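Local coordinates for thiamine monophosphate kinase (Aquifex aeolicus, PDB 1VQV), which probably catalyses the ATP-dependent phosphorylation of thiamine monophosphate to thiamine diphosphate, the active form of vitamin B1, as a magnesium-binding homodimer, at residues F100-G103 / V104-C108; E175-E178 / L179-Q183; D43-E47 / G48-L52; G61-A64 / I65-V69. One frame throughout, in Å; residues are numbered along the deposited sequence.

Interactions 1, 3 and 4 belong to one layered unit in the AIR synthase-related N-terminal region, whereas interaction 2 lies apart, its centre about 20 to 22 Å from the other three. Interaction 4, on helix 57-73, joins its neighbours: it touches interaction 1 on helix 94-111, with centres about 9 Å apart, and interaction 3 at the end of strand 38-46, with centres about 12 Å apart. Binding residues are spread over this unit: the magnesium ligand Asp43 and substrate-binding His50 in interaction 3, the ATP-binding Tyr101 in interaction 1. Asn68 of interaction 4 lies beside Asp43. Interactions 1 and 3 both reach the second subunit, whose Asn119 packs on Val44, so a site is probably completed across the dimer interface.

Interaction 1: residues F100-G103 / V104-C108; sequences FYIG and VKRAC
Phe100 and Val104 meet one helical turn apart on helix 94-111, the helix of the beta-alpha-beta unit that links strands 77-88 and 114-122. This is the tightly packed side. Val104 CG2 lies 3.6 Å from Phe100 CE2, and it gets there because CG1 takes the position anti to the backbone N (chi1 160°), which turns CG2 back toward the preceding turn. Phe100 CD2 in its turn sits 3.7 Å above the centre of one face of the Tyr101 ring, while Val104 CB approaches Tyr101 CD1 at a looser 4.3 Å. Strand 77-88 closes over these groups with Ile84 and Leu86, and from helix 57-73 Ile65 packs on Val104 and, with Trp62, on the small Ala107.

The other side, with Arg106 exposed, is more open to solvent. There Ile102 and Arg106 run side by side, and Ile102 CG2 lies 3.6 Å above the guanidinium plane of Arg106, over its centre. An extended chain beyond CG carries the charge outward, to about 4 Å from a phosphate ion, probably from the crystallisation liquor. Thr18 of the second subunit packs on Ile102 and Lys105. Backbone bonds such as Arg106 N to Ile102 O, 3.0 Å, hold the two turns together. The chemistry is thus amphipathic: branched and aromatic carbons seat the helix on the sheet around the ATP-binding Tyr101, while the flat guanidinium rests on a methyl group, consistent with a cation able to attract an anion.

Interaction 2: residues E175-E178 / L179-Q183; sequences EPFE and LALIQ
Leu181 packs back on Phe177 in the first turns of helix 176-186, whose N-terminus carries one half of a capping box: Glu175 is the N-cap residue, and Glu178, three residues on, returns its carboxylate to it. Along Leu181, CB lies 3.9 Å from Phe177 O, CG comes to 3.4 Å from that same Phe177 O, and CD1 at the tip reaches Phe177 CD1 at 4.3 Å. CG stands anti to the carbonyl carbon (chi1 -76°), which directs the branch back along the helix. Ala162 of helix 159-168 and Tyr243 of helix 238-246 also pack on this leucine, so a branched, apolar residue suits its buried place among them and Phe177.

Pro176 is well placed in the first turn, where its missing N-H costs no helical bond, and its carbonyl still accepts from Ala180 N at 2.9 Å, nearly along the C=O axis. Glu175 O takes Leu179 N at 2.8 Å. Glu178 lays its CG 3.4 Å above the centre of one face of the Phe177 ring. Its OE2 is hydrogen-bonded to Tyr247 OH, while OE1 presents its anti lone pair to Glu175 N, 2.8 Å away in a bond of 163°.

Interaction 3: residues D43-E47 / G48-L52; sequences DVLNE and GVHFL
Asn46 O receives both Val49 N, at 3.0 Å, and His50 N, at 2.9 Å, so that the chain leaving strand 38-46 curls through a type II beta turn and doubles back alongside the strand end. Gly48 stands at the third position of the turn with a positive phi of 95°, where a beta carbon would be jammed against Glu47 O.

The turn brings His50, a substrate-binding residue, back against Val44 to Asn46. Its ND1 accepts Asn46 N at 2.7 Å in an almost straight bond, although the donor lies tilted from the ring plane. Val44 O sits 3.5 Å above the centre of one ring face and Val49 CG1 above the opposite one, and Ser121 of the second subunit packs on the residue as well. A flat ring with an acceptor at its rim suits this place beside the strand's N-H.

Phe51 faces the interior with Ile128 and Val60. With CG between its backbone N and carbonyl carbon (chi1 68°), its ring reaches back to the strand end, CE2 touching Leu45 CB at 3.8 Å. The Glu47 carboxylate forms a salt bridge with Arg53. Glu47 CA makes a CH-pi contact with Phe51, 4.1 Å from the ring centroid and 18° off the normal.

Interaction 4: residues G61-A64 / I65-V69; sequences GWKA and ISVNV
Ile65 folds back over the turn before it in helix 57-73, CB lying 3.7 Å from Trp62 O and CG1 4.0 Å from Gly61 O. Two successive bends (chi1 -68°, chi2 -63°) keep its branched chain compact where Ile84 of strand 77-88 and Ala107 of helix 94-111 also pack on it.

Ala64, next to it, has only a methyl group, and that small size suits a helix lying close on Ile128 and Val130 of strand 127-136. Ser66 belongs to another flank. Its N-H is bonded to Trp62 O at 2.9 Å, and its OG approaches obliquely to the indole, 3.0 Å from Trp62 NE1 but at an angle too poor for a hydrogen bond. Each polar atom has a partner elsewhere: NE1 donates to Pro188 O, and OG is hydrogen-bonded to Tyr111 OH. Buried hydroxyl and indole are thereby both satisfied. Beside them Lys63 CG passes Val67 CG2 at 3.9 Å, and an extended chain delivers its NZ to His185 O.

Ile65 and Ala64 on the strand side, with Trp62 and Lys63 turned to Pro188 and His185, fit a helix packed on the mixed sheet of a PurM-like N-terminal domain, where the Asn68 side chain lies close to the magnesium ligands Asp43 and Thr41.

Interaction 1: residues F100-G103 / V104-C108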
loop_
_atom_site.group_PDB
_atom_site.type_symbol
_atom_site.label_atom_id
_atom_site.label_comp_id
_atom_site.label_asym_id
_atom_site.label_seq_id
_atom_site.Cartn_x
_atom_site.Cartn_y
_atom_site.Cartn_z
ATOM N N PHE B 100 18.705 -0.275 -0.287
ATOM C CA PHE B 100 17.395 0.122 -0.767
ATOM C C PHE B 100 16.851 1.217 0.147
ATOM O O PHE B 100 16.378 2.260 -0.319
ATOM C CB PHE B 100 16.434 -1.072 -0.751
ATOM C CG PHE B 100 14.998 -0.684 -0.928
ATOM C CD1 PHE B 100 14.477 -0.465 -2.193
ATOM C CD2 PHE B 100 14.193 -0.452 0.175
ATOM C CE1 PHE B 100 13.174 -0.013 -2.361
ATOM C CE2 PHE B 100 12.892 0.000 0.021
ATOM C CZ PHE B 100 12.383 0.222 -1.249
ATOM N N TYR B 101 16.920 0.976 1.450
ATOM C CA TYR B 101 16.419 1.939 2.420
ATOM C C TYR B 101 17.248 3.217 2.562
ATOM O O TYR B 101 16.762 4.222 3.084
ATOM C CB TYR B 101 16.229 1.250 3.770
ATOM C CG TYR B 101 14.939 0.465 3.820
ATOM C CD1 TYR B 101 13.715 1.125 3.793
ATOM C CD2 TYR B 101 14.944 -0.928 3.847
ATOM C CE1 TYR B 101 12.527 0.424 3.791
ATOM C CE2 TYR B 101 13.761 -1.649 3.843
ATOM C CZ TYR B 101 12.548 -0.972 3.820
ATOM O OH TYR B 101 11.357 -1.686 3.854
ATOM N N ILE B 102 18.490 3.161 2.078
ATOM C CA ILE B 102 19.408 4.293 2.073
ATOM C C ILE B 102 18.825 5.250 1.048
ATOM O O ILE B 102 18.636 6.435 1.317
ATOM C CB ILE B 102 20.839 3.869 1.605
ATOM C CG1 ILE B 102 21.539 3.068 2.707
ATOM C CG2 ILE B 102 21.662 5.101 1.212
ATOM C CD1 ILE B 102 22.941 2.579 2.334
ATOM N N GLY B 103 18.528 4.707 -0.128
ATOM C CA GLY B 103 17.948 5.499 -1.191
ATOM C C GLY B 103 16.596 6.069 -0.796
ATOM O O GLY B 103 16.240 7.169 -1.206
ATOM N N VAL B 104 15.841 5.316 0.000
ATOM C CA VAL B 104 14.529 5.750 0.459
ATOM C C VAL B 104 14.706 6.915 1.420
ATOM O O VAL B 104 13.998 7.910 1.330
ATOM C CB VAL B 104 13.768 4.582 1.178
ATOM C CG1 VAL B 104 12.656 5.121 2.067
ATOM C CG2 VAL B 104 13.168 3.637 0.153
ATOM N N LYS B 105 15.662 6.788 2.334
ATOM C CA LYS B 105 15.915 7.835 3.315
ATOM C C LYS B 105 16.277 9.139 2.605
ATOM O O LYS B 105 15.827 10.221 2.985
ATOM C CB LYS B 105 17.064 7.426 4.245
ATOM C CG LYS B 105 17.258 8.349 5.435
ATOM C CD LYS B 105 18.678 8.256 5.975
ATOM C CE LYS B 105 18.907 9.203 7.156
ATOM N NZ LYS B 105 20.358 9.292 7.532
ATOM N N ARG B 106 17.102 9.019 1.570
ATOM C CA ARG B 106 17.554 10.162 0.793
ATOM C C ARG B 106 16.405 10.843 0.048
ATOM O O ARG B 106 16.402 12.059 -0.103
ATOM C CB ARG B 106 18.642 9.719 -0.197
ATOM C CG ARG B 106 19.987 9.405 0.451
ATOM C CD ARG B 106 20.970 8.836 -0.559
ATOM N NE ARG B 106 22.289 8.612 0.028
ATOM C CZ ARG B 106 23.263 7.908 -0.545
ATOM N NH1 ARG B 106 23.073 7.351 -1.734
ATOM N NH2 ARG B 106 24.427 7.752 0.083
ATOM N N ALA B 107 15.433 10.062 -0.415
ATOM C CA ALA B 107 14.296 10.619 -1.133
ATOM C C ALA B 107 13.377 11.365 -0.172
ATOM O O ALA B 107 12.833 12.430 -0.502
ATOM C CB ALA B 107 13.538 9.516 -1.835
ATOM N N CYS B 108 13.212 10.796 1.019
ATOM C CA CYS B 108 12.372 11.391 2.041
ATOM C C CYS B 108 13.011 12.685 2.535
ATOM O O CYS B 108 12.322 13.692 2.705
ATOM C CB CYS B 108 12.177 10.417 3.206
ATOM S SG CYS B 108 11.127 8.993 2.837
#

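Interaction 2: residues E175-E178 / L179-Q183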
loop_
_atom_site.group_PDB
_atom_site.type_symbol
_atom_site.label_atom_id
_atom_site.label_comp_id
_atom_site.label_asym_id
_atom_site.label_seq_id
_atom_site.Cartn_x
_atom_site.Cartn_y
_atom_site.Cartn_z
ATOM N N GLU B 175 28.314 6.003 -22.436
ATOM C CA GLU B 175 28.845 7.345 -22.626
ATOM C C GLU B 175 28.030 8.167 -21.636
ATOM O O GLU B 175 26.994 7.711 -21.161
ATOM C CB GLU B 175 28.610 7.862 -24.057
ATOM C CG GLU B 175 29.189 6.979 -25.186
ATOM C CD GLU B 175 30.728 6.859 -25.175
ATOM O OE1 GLU B 175 31.429 7.907 -25.237
ATOM O OE2 GLU B 175 31.234 5.706 -25.112
ATOM N N PRO B 176 28.526 9.351 -21.328
ATOM C CA PRO B 176 27.817 10.233 -20.390
ATOM C C PRO B 176 26.407 10.587 -20.872
ATOM O O PRO B 176 25.455 10.470 -20.129
ATOM C CB PRO B 176 28.713 11.485 -20.334
ATOM C CG PRO B 176 30.031 11.013 -20.827
ATOM C CD PRO B 176 29.741 10.077 -21.956
ATOM N N PHE B 177 26.320 10.991 -22.138
ATOM C CA PHE B 177 25.015 11.359 -22.645
ATOM C C PHE B 177 24.066 10.198 -22.443
ATOM O O PHE B 177 22.875 10.401 -22.229
ATOM C CB PHE B 177 25.101 11.800 -24.112
ATOM C CG PHE B 177 24.899 10.702 -25.110
ATOM C CD1 PHE B 177 23.621 10.244 -25.411
ATOM C CD2 PHE B 177 25.983 10.189 -25.820
ATOM C CE1 PHE B 177 23.420 9.297 -26.413
ATOM C CE2 PHE B 177 25.797 9.244 -26.821
ATOM C CZ PHE B 177 24.512 8.797 -27.124
ATOM N N GLU B 178 24.600 8.983 -22.464
ATOM C CA GLU B 178 23.779 7.804 -22.269
ATOM C C GLU B 178 23.488 7.605 -20.790
ATOM O O GLU B 178 22.405 7.150 -20.422
ATOM C CB GLU B 178 24.476 6.585 -22.874
ATOM C CG GLU B 178 24.620 6.716 -24.383
ATOM C CD GLU B 178 25.460 5.625 -25.021
ATOM O OE1 GLU B 178 26.601 5.398 -24.567
ATOM O OE2 GLU B 178 24.984 5.004 -25.992
ATOM N N LEU B 179 24.439 7.972 -19.938
ATOM C CA LEU B 179 24.246 7.833 -18.501
ATOM C C LEU B 179 23.133 8.745 -17.987
ATOM O O LEU B 179 22.257 8.300 -17.251
ATOM C CB LEU B 179 25.548 8.119 -17.747
ATOM C CG LEU B 179 26.621 7.024 -17.788
ATOM C CD1 LEU B 179 27.775 7.428 -16.889
ATOM C CD2 LEU B 179 26.034 5.680 -17.331
ATOM N N ALA B 180 23.169 10.012 -18.383
ATOM C CA ALA B 180 22.163 10.980 -17.967
ATOM C C ALA B 180 20.769 10.479 -18.315
ATOM O O ALA B 180 19.799 10.782 -17.618
ATOM C CB ALA B 180 22.416 12.316 -18.638
ATOM N N LEU B 181 20.682 9.708 -19.395
ATOM C CA LEU B 181 19.414 9.146 -19.856
ATOM C C LEU B 181 18.947 8.019 -18.950
ATOM O O LEU B 181 17.762 7.922 -18.611
ATOM C CB LEU B 181 19.558 8.617 -21.286
ATOM C CG LEU B 181 19.593 9.683 -22.381
ATOM C CD1 LEU B 181 19.826 9.047 -23.756
ATOM C CD2 LEU B 181 18.276 10.437 -22.353
ATOM N N ILE B 182 19.899 7.169 -18.577
ATOM C CA ILE B 182 19.645 6.027 -17.712
ATOM C C ILE B 182 19.263 6.542 -16.332
ATOM O O ILE B 182 18.322 6.066 -15.709
ATOM C CB ILE B 182 20.918 5.143 -17.587
ATOM C CG1 ILE B 182 21.469 4.826 -18.983
ATOM C CG2 ILE B 182 20.604 3.849 -16.833
ATOM C CD1 ILE B 182 22.723 3.959 -18.995
ATOM N N GLN B 183 20.003 7.529 -15.861
ATOM C CA GLN B 183 19.745 8.091 -14.557
ATOM C C GLN B 183 18.333 8.673 -14.480
ATOM O O GLN B 183 17.665 8.549 -13.458
ATOM C CB GLN B 183 20.837 9.127 -14.235
ATOM C CG GLN B 183 22.244 8.473 -14.213
ATOM C CD GLN B 183 23.393 9.373 -13.730
ATOM O OE1 GLN B 183 24.533 8.902 -13.553
ATOM N NE2 GLN B 183 23.104 10.660 -13.519
#

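Interaction 3: residues D43-E47 / G48-L52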
loop_
_atom_site.group_PDB
_atom_site.type_symbol
_atom_site.label_atom_id
_atom_site.label_comp_id
_atom_site.label_asym_id
_atom_site.label_seq_id
_atom_site.Cartn_x
_atom_site.Cartn_y
_atom_site.Cartn_z
ATOM N N ASP B 43 1.959 2.814 -5.639
ATOM C CA ASP B 43 2.683 2.440 -6.848
ATOM C C ASP B 43 3.431 1.146 -6.545
ATOM O O ASP B 43 3.626 0.787 -5.377
ATOM C CB ASP B 43 3.668 3.531 -7.278
ATOM C CG ASP B 43 4.873 3.629 -6.359
ATOM O OD1 ASP B 43 4.663 3.642 -5.125
ATOM O OD2 ASP B 43 6.028 3.701 -6.858
ATOM N N VAL B 44 3.842 0.440 -7.592
ATOM C CA VAL B 44 4.550 -0.809 -7.386
ATOM C C VAL B 44 5.730 -0.990 -8.326
ATOM O O VAL B 44 5.693 -0.578 -9.483
ATOM C CB VAL B 44 3.567 -2.019 -7.498
ATOM C CG1 VAL B 44 2.932 -2.071 -8.864
ATOM C CG2 VAL B 44 4.292 -3.322 -7.183
ATOM N N LEU B 45 6.792 -1.585 -7.798
ATOM C CA LEU B 45 7.993 -1.873 -8.566
ATOM C C LEU B 45 8.241 -3.361 -8.369
ATOM O O LEU B 45 8.479 -3.822 -7.253
ATOM C CB LEU B 45 9.198 -1.059 -8.059
ATOM C CG LEU B 45 9.097 0.473 -8.160
ATOM C CD1 LEU B 45 10.456 1.126 -7.925
ATOM C CD2 LEU B 45 8.583 0.843 -9.540
ATOM N N ASN B 46 8.136 -4.126 -9.448
ATOM C CA ASN B 46 8.361 -5.550 -9.344
ATOM C C ASN B 46 9.546 -5.973 -10.162
ATOM O O ASN B 46 9.686 -5.601 -11.335
ATOM C CB ASN B 46 7.137 -6.349 -9.783
ATOM C CG ASN B 46 5.975 -6.187 -8.840
ATOM O OD1 ASN B 46 6.119 -6.317 -7.629
ATOM N ND2 ASN B 46 4.807 -5.898 -9.393
ATOM N N GLU B 47 10.401 -6.758 -9.513
ATOM C CA GLU B 47 11.588 -7.289 -10.138
ATOM C C GLU B 47 11.196 -7.993 -11.431
ATOM O O GLU B 47 10.169 -8.669 -11.502
ATOM C CB GLU B 47 12.262 -8.292 -9.213
ATOM C CG GLU B 47 13.647 -8.669 -9.698
ATOM C CD GLU B 47 14.220 -9.882 -9.006
ATOM O OE1 GLU B 47 13.839 -10.173 -7.853
ATOM O OE2 GLU B 47 15.077 -10.534 -9.629
ATOM N N GLY B 48 12.032 -7.833 -12.444
ATOM C CA GLY B 48 11.759 -8.462 -13.711
ATOM C C GLY B 48 11.035 -7.544 -14.668
ATOM O O GLY B 48 11.299 -7.558 -15.875
ATOM N N VAL B 49 10.131 -6.736 -14.126
ATOM C CA VAL B 49 9.359 -5.815 -14.935
ATOM C C VAL B 49 9.870 -4.374 -14.836
ATOM O O VAL B 49 10.369 -3.822 -15.817
ATOM C CB VAL B 49 7.861 -5.858 -14.536
ATOM C CG1 VAL B 49 7.063 -4.849 -15.364
ATOM C CG2 VAL B 49 7.311 -7.260 -14.741
ATOM N N HIS B 50 9.768 -3.780 -13.651
ATOM C CA HIS B 50 10.187 -2.392 -13.444
ATOM C C HIS B 50 11.679 -2.157 -13.270
ATOM O O HIS B 50 12.179 -1.056 -13.544
ATOM C CB HIS B 50 9.444 -1.798 -12.241
ATOM C CG HIS B 50 7.957 -1.934 -12.336
ATOM N ND1 HIS B 50 7.271 -2.995 -11.788
ATOM C CD2 HIS B 50 7.037 -1.182 -12.983
ATOM C CE1 HIS B 50 5.988 -2.894 -12.096
ATOM N NE2 HIS B 50 5.821 -1.804 -12.820
ATOM N N PHE B 51 12.391 -3.185 -12.817
ATOM C CA PHE B 51 13.824 -3.073 -12.590
ATOM C C PHE B 51 14.441 -4.463 -12.518
ATOM O O PHE B 51 13.721 -5.458 -12.479
ATOM C CB PHE B 51 14.074 -2.313 -11.277
ATOM C CG PHE B 51 13.639 -3.059 -10.044
ATOM C CD1 PHE B 51 14.498 -3.961 -9.427
ATOM C CD2 PHE B 51 12.362 -2.878 -9.511
ATOM C CE1 PHE B 51 14.100 -4.674 -8.302
ATOM C CE2 PHE B 51 11.954 -3.589 -8.382
ATOM C CZ PHE B 51 12.829 -4.490 -7.779
ATOM N N LEU B 52 15.770 -4.518 -12.492
ATOM C CA LEU B 52 16.501 -5.777 -12.402
ATOM C C LEU B 52 17.278 -5.781 -11.110
ATOM O O LEU B 52 17.654 -4.715 -10.607
ATOM C CB LEU B 52 17.487 -5.924 -13.552
ATOM C CG LEU B 52 16.878 -5.920 -14.945
ATOM C CD1 LEU B 52 17.980 -6.117 -15.966
ATOM C CD2 LEU B 52 15.849 -7.010 -15.050
#

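Interaction 4: residues G61-A64 / I65-V69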
loop_
_atom_site.group_PDB
_atom_site.type_symbol
_atom_site.label_atom_id
_atom_site.label_comp_id
_atom_site.label_asym_id
_atom_site.label_seq_id
_atom_site.Cartn_x
_atom_site.Cartn_y
_atom_site.Cartn_z
ATOM N N GLY B 61 15.432 2.283 -4.400
ATOM C CA GLY B 61 14.867 2.811 -3.172
ATOM C C GLY B 61 14.433 4.249 -3.349
ATOM O O GLY B 61 13.421 4.663 -2.811
ATOM N N TRP B 62 15.210 5.019 -4.103
ATOM C CA TRP B 62 14.881 6.411 -4.363
ATOM C C TRP B 62 13.643 6.449 -5.262
ATOM O O TRP B 62 12.679 7.137 -4.976
ATOM C CB TRP B 62 16.079 7.120 -5.022
ATOM C CG TRP B 62 15.799 8.529 -5.511
ATOM C CD1 TRP B 62 15.154 8.884 -6.669
ATOM C CD2 TRP B 62 16.093 9.755 -4.829
ATOM N NE1 TRP B 62 15.024 10.243 -6.742
ATOM C CE2 TRP B 62 15.587 10.807 -5.629
ATOM C CE3 TRP B 62 16.730 10.067 -3.619
ATOM C CZ2 TRP B 62 15.696 12.153 -5.260
ATOM C CZ3 TRP B 62 16.837 11.401 -3.252
ATOM C CH2 TRP B 62 16.318 12.433 -4.075
ATOM N N LYS B 63 13.661 5.677 -6.336
ATOM C CA LYS B 63 12.533 5.637 -7.247
ATOM C C LYS B 63 11.225 5.259 -6.542
ATOM O O LYS B 63 10.186 5.838 -6.824
ATOM C CB LYS B 63 12.827 4.655 -8.378
ATOM C CG LYS B 63 11.902 4.767 -9.556
ATOM C CD LYS B 63 12.539 4.165 -10.782
ATOM C CE LYS B 63 11.611 4.243 -11.975
ATOM N NZ LYS B 63 12.221 3.652 -13.199
ATOM N N ALA B 64 11.275 4.303 -5.618
ATOM C CA ALA B 64 10.069 3.872 -4.915
ATOM C C ALA B 64 9.333 5.053 -4.293
ATOM O O ALA B 64 8.104 5.113 -4.313
ATOM C CB ALA B 64 10.420 2.849 -3.851
ATOM N N ILE B 65 10.087 5.991 -3.739
ATOM C CA ILE B 65 9.507 7.179 -3.135
ATOM C C ILE B 65 9.168 8.243 -4.190
ATOM O O ILE B 65 8.119 8.874 -4.138
ATOM C CB ILE B 65 10.474 7.777 -2.096
ATOM C CG1 ILE B 65 10.586 6.827 -0.900
ATOM C CG2 ILE B 65 10.010 9.177 -1.677
ATOM C CD1 ILE B 65 9.303 6.602 -0.146
ATOM N N SER B 66 10.051 8.420 -5.163
ATOM C CA SER B 66 9.832 9.411 -6.204
ATOM C C SER B 66 8.612 9.203 -7.090
ATOM O O SER B 66 7.976 10.172 -7.474
ATOM C CB SER B 66 11.078 9.544 -7.084
ATOM O OG SER B 66 12.064 10.335 -6.440
ATOM N N VAL B 67 8.277 7.966 -7.431
ATOM C CA VAL B 67 7.122 7.761 -8.284
ATOM C C VAL B 67 5.865 8.239 -7.565
ATOM O O VAL B 67 5.039 8.946 -8.146
ATOM C CB VAL B 67 6.962 6.283 -8.689
ATOM C CG1 VAL B 67 5.715 6.106 -9.537
ATOM C CG2 VAL B 67 8.180 5.832 -9.478
ATOM N N ASN B 68 5.716 7.876 -6.298
ATOM C CA ASN B 68 4.539 8.298 -5.558
ATOM C C ASN B 68 4.468 9.793 -5.356
ATOM O O ASN B 68 3.385 10.371 -5.351
ATOM C CB ASN B 68 4.471 7.610 -4.202
ATOM C CG ASN B 68 3.860 6.258 -4.296
ATOM O OD1 ASN B 68 2.962 6.046 -5.096
ATOM N ND2 ASN B 68 4.328 5.332 -3.481
ATOM N N VAL B 69 5.626 10.419 -5.184
ATOM C CA VAL B 69 5.695 11.861 -4.977
ATOM C C VAL B 69 5.271 12.618 -6.245
ATOM O O VAL B 69 4.630 13.659 -6.168
ATOM C CB VAL B 69 7.136 12.286 -4.562
ATOM C CG1 VAL B 69 7.227 13.791 -4.463
ATOM C CG2 VAL B 69 7.510 11.652 -3.229
#